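Local atomic coordinates of transcriptional regulator, putative, Mar family (Thermotoga maritima, PDB entry 2ETH), a protein that probably binds DNA as a transcription factor of the MarR family, through a winged helix-turn-helix domain. Residues Val79-Glu91 against Tyr100-Phe112. Residues are numbered along the deposited sequence; the frame is centred on the assembly and turned at random.
Sequences VDSLEKRGLVVRE and YRVVLTEKGKEIF
The R90 side chain and the Y100 ring run alongside each other in the same direction, the guanidinium turned 68° from the ring plane. R90 CB rests obliquely against the ring, 3.7 Å from Y100 CD1, so the arginine's aliphatic root serves as an apolar neighbour. V79 CG1 lies over one guanidinium face, nearer its margin, and D80 CG lies in plane at the edge; R90 NH1 makes a salt bridge to E83 OE1 at 2.6 Å, tying strand to helix. Next along this face of the hairpin, V102 CG1 packs 3.7 Å from V88 CG2; beta branching suits both valines to their strands, while V79's short apolar branch reaches V102 tip to tip from helix 72-84. On the other face V103 CG2 touches both V89 CG1 and E91 OE1, the E91 chain crossing V103 at about a right angle. Strands 88-92 and 100-104 form the antiparallel wing of the winged helix-turn-helix fold, entered from helix 72-84 through a Schellman turn whose positive phi favours glycine at G86. T105, the N-cap of helix 106-127, places OG1 between its backbone N and carbonyl carbon (chi1 56°), where it donates to G86 O at 2.7 Å and accepts from G108 N at 3.0 Å. A valine here would probably leave G86 O without this donor and G108 N without its side-chain cap. K107 NZ donates a hydrogen bond to R85 O at 3.0 Å, a span that a long, extended lysine can bridge from the helix's first turn. The L87 and I111 side chains meet at about a right angle, L87 CD2 3.8 Å from I111 CG1.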
loop_
_atom_site.group_PDB
_atom_site.type_symbol
_atom_site.label_atom_id
_atom_site.label_comp_id
_atom_site.label_asym_id
_atom_site.label_seq_id
_atom_site.Cartn_x
_atom_site.Cartn_y
_atom_site.Cartn_z
ATOM N N VAL A 79 12.710 11.780 -5.715
ATOM C CA VAL A 79 12.295 12.669 -6.820
ATOM C C VAL A 79 13.198 12.451 -8.042
ATOM O O VAL A 79 12.685 12.310 -9.158
ATOM C CB VAL A 79 12.217 14.175 -6.407
ATOM C CG1 VAL A 79 11.803 15.015 -7.572
ATOM C CG2 VAL A 79 11.259 14.384 -5.267
ATOM N N ASP A 80 14.521 12.374 -7.852
ATOM C CA ASP A 80 15.418 12.052 -8.992
ATOM C C ASP A 80 14.974 10.739 -9.659
ATOM O O ASP A 80 14.985 10.606 -10.882
ATOM C CB ASP A 80 16.916 11.934 -8.590
ATOM C CG ASP A 80 17.633 13.299 -8.474
ATOM N N SER A 81 14.556 9.766 -8.865
ATOM C CA SER A 81 14.127 8.508 -9.459
ATOM C C SER A 81 12.822 8.633 -10.240
ATOM O O SER A 81 12.684 8.110 -11.311
ATOM C CB SER A 81 14.016 7.414 -8.425
ATOM O OG SER A 81 12.941 6.607 -8.820
ATOM N N LEU A 82 11.867 9.347 -9.683
ATOM C CA LEU A 82 10.607 9.643 -10.367
ATOM C C LEU A 82 10.864 10.429 -11.627
ATOM O O LEU A 82 10.206 10.274 -12.637
ATOM C CB LEU A 82 9.679 10.446 -9.442
ATOM C CG LEU A 82 9.012 9.630 -8.340
ATOM C CD1 LEU A 82 8.234 10.548 -7.401
ATOM C CD2 LEU A 82 8.073 8.520 -8.996
ATOM N N GLU A 83 11.857 11.273 -11.557
ATOM C CA GLU A 83 12.251 12.067 -12.727
ATOM C C GLU A 83 12.852 11.248 -13.842
ATOM O O GLU A 83 12.569 11.515 -14.993
ATOM C CB GLU A 83 13.187 13.164 -12.292
ATOM C CG GLU A 83 13.429 14.230 -13.304
ATOM C CD GLU A 83 13.907 15.528 -12.634
ATOM O OE1 GLU A 83 13.968 15.522 -11.356
ATOM O OE2 GLU A 83 14.178 16.537 -13.377
ATOM N N LYS A 84 13.624 10.221 -13.518
ATOM C CA LYS A 84 14.189 9.419 -14.577
ATOM C C LYS A 84 13.242 8.401 -15.146
ATOM O O LYS A 84 13.472 7.977 -16.272
ATOM C CB LYS A 84 15.588 8.868 -14.272
ATOM C CG LYS A 84 15.790 7.939 -13.106
ATOM C CD LYS A 84 17.317 7.905 -12.751
ATOM N N ARG A 85 12.133 8.087 -14.453
ATOM C CA ARG A 85 11.024 7.341 -15.075
ATOM C C ARG A 85 10.120 8.279 -15.897
ATOM O O ARG A 85 9.183 7.826 -16.550
ATOM C CB ARG A 85 10.142 6.601 -14.067
ATOM C CG ARG A 85 10.834 5.953 -12.923
ATOM C CD ARG A 85 9.833 5.404 -11.891
ATOM N NE ARG A 85 9.840 3.945 -11.947
ATOM C CZ ARG A 85 10.664 3.152 -11.262
ATOM N NH1 ARG A 85 11.558 3.642 -10.423
ATOM N NH2 ARG A 85 10.587 1.846 -11.415
ATOM N N GLY A 86 10.386 9.582 -15.850
ATOM C CA GLY A 86 9.697 10.528 -16.729
ATOM C C GLY A 86 8.326 10.944 -16.238
ATOM O O GLY A 86 7.504 11.434 -17.026
ATOM N N LEU A 87 8.104 10.786 -14.938
ATOM C CA LEU A 87 6.795 11.028 -14.310
ATOM C C LEU A 87 6.637 12.429 -13.699
ATOM O O LEU A 87 5.538 12.935 -13.630
ATOM C CB LEU A 87 6.503 9.969 -13.222
ATOM C CG LEU A 87 6.462 8.487 -13.676
ATOM C CD1 LEU A 87 6.312 7.610 -12.450
ATOM C CD2 LEU A 87 5.316 8.229 -14.676
ATOM N N VAL A 88 7.725 13.026 -13.230
ATOM C CA VAL A 88 7.706 14.363 -12.601
ATOM C C VAL A 88 8.953 15.160 -13.005
ATOM O O VAL A 88 9.923 14.616 -13.555
ATOM C CB VAL A 88 7.687 14.299 -11.059
ATOM C CG1 VAL A 88 6.611 13.354 -10.598
ATOM C CG2 VAL A 88 9.112 13.901 -10.524
ATOM N N VAL A 89 8.921 16.450 -12.686
ATOM C CA VAL A 89 9.965 17.366 -13.048
ATOM C C VAL A 89 9.918 18.477 -12.009
ATOM O O VAL A 89 8.900 18.683 -11.429
ATOM C CB VAL A 89 9.758 17.862 -14.521
ATOM C CG1 VAL A 89 8.578 18.820 -14.650
ATOM C CG2 VAL A 89 10.996 18.454 -15.038
ATOM N N ARG A 90 11.038 19.121 -11.715
ATOM C CA ARG A 90 11.086 20.254 -10.787
ATOM C C ARG A 90 11.012 21.507 -11.637
ATOM O O ARG A 90 11.786 21.657 -12.556
ATOM C CB ARG A 90 12.412 20.315 -10.014
ATOM C CG ARG A 90 12.760 19.078 -9.209
ATOM C CD ARG A 90 14.281 18.695 -9.377
ATOM N NE ARG A 90 14.804 17.877 -8.270
ATOM C CZ ARG A 90 15.477 16.726 -8.391
ATOM N NH1 ARG A 90 15.786 16.216 -9.580
ATOM N NH2 ARG A 90 15.868 16.069 -7.303
ATOM N N GLU A 91 10.098 22.401 -11.312
ATOM C CA GLU A 91 9.838 23.555 -12.138
ATOM C C GLU A 91 9.808 24.802 -11.328
ATOM O O GLU A 91 9.303 24.816 -10.246
ATOM C CB GLU A 91 8.509 23.399 -12.875
ATOM C CG GLU A 91 8.660 22.699 -14.215
ATOM C CD GLU A 91 7.464 22.924 -15.156
ATOM O OE1 GLU A 91 6.343 23.254 -14.675
ATOM O OE2 GLU A 91 7.668 22.791 -16.388
ATOM N N TYR A 100 10.654 26.674 -6.357
ATOM C CA TYR A 100 10.447 25.582 -7.288
ATOM C C TYR A 100 9.730 24.437 -6.643
ATOM O O TYR A 100 9.820 24.236 -5.441
ATOM C CB TYR A 100 11.745 25.156 -8.004
ATOM C CG TYR A 100 12.640 24.162 -7.283
ATOM C CD1 TYR A 100 12.344 22.774 -7.263
ATOM C CD2 TYR A 100 13.823 24.592 -6.671
ATOM C CE1 TYR A 100 13.203 21.862 -6.600
ATOM C CE2 TYR A 100 14.666 23.687 -6.016
ATOM C CZ TYR A 100 14.357 22.347 -5.987
ATOM O OH TYR A 100 15.210 21.518 -5.328
ATOM N N ARG A 101 8.965 23.719 -7.446
ATOM C CA ARG A 101 8.143 22.628 -6.961
ATOM C C ARG A 101 8.202 21.470 -7.896
ATOM O O ARG A 101 8.469 21.642 -9.075
ATOM C CB ARG A 101 6.685 23.050 -6.853
ATOM C CG ARG A 101 6.435 24.188 -5.905
ATOM C CD ARG A 101 4.968 24.486 -5.821
ATOM N NE ARG A 101 4.689 25.437 -4.748
ATOM C CZ ARG A 101 4.788 26.748 -4.852
ATOM N NH1 ARG A 101 5.148 27.314 -5.995
ATOM N NH2 ARG A 101 4.506 27.498 -3.813
ATOM N N VAL A 102 7.949 20.286 -7.345
ATOM C CA VAL A 102 7.813 19.083 -8.112
ATOM C C VAL A 102 6.385 19.131 -8.729
ATOM O O VAL A 102 5.392 19.307 -8.041
ATOM C CB VAL A 102 8.070 17.816 -7.230
ATOM C CG1 VAL A 102 8.180 16.577 -8.073
ATOM C CG2 VAL A 102 9.343 17.941 -6.432
ATOM N N VAL A 103 6.307 18.999 -10.036
ATOM C CA VAL A 103 5.060 18.920 -10.745
ATOM C C VAL A 103 5.096 17.640 -11.613
ATOM O O VAL A 103 6.145 17.115 -11.933
ATOM C CB VAL A 103 4.851 20.174 -11.611
ATOM C CG1 VAL A 103 4.859 21.437 -10.730
ATOM C CG2 VAL A 103 5.917 20.259 -12.712
ATOM N N LEU A 104 3.930 17.165 -11.993
ATOM C CA LEU A 104 3.791 16.003 -12.876
ATOM C C LEU A 104 4.159 16.366 -14.314
ATOM O O LEU A 104 3.887 17.456 -14.783
ATOM C CB LEU A 104 2.335 15.459 -12.807
ATOM C CG LEU A 104 2.033 14.290 -11.839
ATOM C CD1 LEU A 104 2.754 14.349 -10.477
ATOM C CD2 LEU A 104 0.521 14.088 -11.659
ATOM N N THR A 105 4.784 15.444 -15.038
ATOM C CA THR A 105 4.926 15.612 -16.480
ATOM C C THR A 105 3.614 15.292 -17.156
ATOM O O THR A 105 2.674 15.008 -16.509
ATOM C CB THR A 105 6.022 14.730 -16.995
ATOM O OG1 THR A 105 5.736 13.366 -16.614
ATOM C CG2 THR A 105 7.330 15.227 -16.406
ATOM N N GLU A 106 3.556 15.347 -18.470
ATOM C CA GLU A 106 2.406 14.877 -19.200
ATOM C C GLU A 106 2.170 13.416 -18.966
ATOM O O GLU A 106 1.018 12.982 -18.825
ATOM C CB GLU A 106 2.596 15.085 -20.696
ATOM C CG GLU A 106 1.341 14.697 -21.489
ATOM C CD GLU A 106 1.178 15.443 -22.782
ATOM O OE1 GLU A 106 2.016 16.314 -23.090
ATOM O OE2 GLU A 106 0.176 15.169 -23.493
ATOM N N LYS A 107 3.262 12.656 -18.971
ATOM C CA LYS A 107 3.215 11.226 -18.759
ATOM C C LYS A 107 2.835 10.902 -17.331
ATOM O O LYS A 107 2.265 9.846 -17.072
ATOM C CB LYS A 107 4.572 10.590 -19.081
ATOM C CG LYS A 107 4.705 9.144 -18.685
ATOM C CD LYS A 107 6.072 8.630 -19.041
ATOM C CE LYS A 107 6.373 7.283 -18.419
ATOM N NZ LYS A 107 7.675 6.805 -18.967
ATOM N N GLY A 108 3.195 11.791 -16.404
ATOM C CA GLY A 108 2.844 11.615 -14.997
ATOM C C GLY A 108 1.342 11.649 -14.868
ATOM O O GLY A 108 0.749 10.758 -14.278
ATOM N N LYS A 109 0.746 12.661 -15.488
ATOM C CA LYS A 109 -0.734 12.832 -15.546
ATOM C C LYS A 109 -1.456 11.688 -16.243
ATOM O O LYS A 109 -2.565 11.323 -15.855
ATOM C CB LYS A 109 -1.123 14.146 -16.235
ATOM C CG LYS A 109 -0.756 15.394 -15.432
ATOM C CD LYS A 109 -1.703 16.566 -15.758
ATOM C CE LYS A 109 -1.898 17.514 -14.541
ATOM N N GLU A 110 -0.843 11.119 -17.261
ATOM C CA GLU A 110 -1.465 9.992 -17.967
ATOM C C GLU A 110 -1.460 8.754 -17.070
ATOM O O GLU A 110 -2.447 8.027 -17.052
ATOM C CB GLU A 110 -0.817 9.715 -19.345
ATOM N N ILE A 111 -0.370 8.511 -16.344
ATOM C CA ILE A 111 -0.284 7.370 -15.447
ATOM C C ILE A 111 -1.258 7.570 -14.288
ATOM O O ILE A 111 -1.934 6.633 -13.904
ATOM C CB ILE A 111 1.152 7.121 -14.887
ATOM C CG1 ILE A 111 2.122 6.685 -16.000
ATOM C CG2 ILE A 111 1.159 5.998 -13.839
ATOM C CD1 ILE A 111 1.849 5.317 -16.586
ATOM N N PHE A 112 -1.346 8.780 -13.743
ATOM C CA PHE A 112 -2.295 9.031 -12.654
ATOM C C PHE A 112 -3.733 8.837 -13.126
ATOM O O PHE A 112 -4.541 8.308 -12.396
ATOM C CB PHE A 112 -2.169 10.410 -12.052
ATOM C CG PHE A 112 -3.135 10.648 -10.938
ATOM C CD1 PHE A 112 -3.145 9.808 -9.814
ATOM C CD2 PHE A 112 -4.041 11.694 -11.002
ATOM C CE1 PHE A 112 -4.090 9.991 -8.785
ATOM C CE2 PHE A 112 -4.951 11.909 -10.006
ATOM C CZ PHE A 112 -4.998 11.031 -8.892
#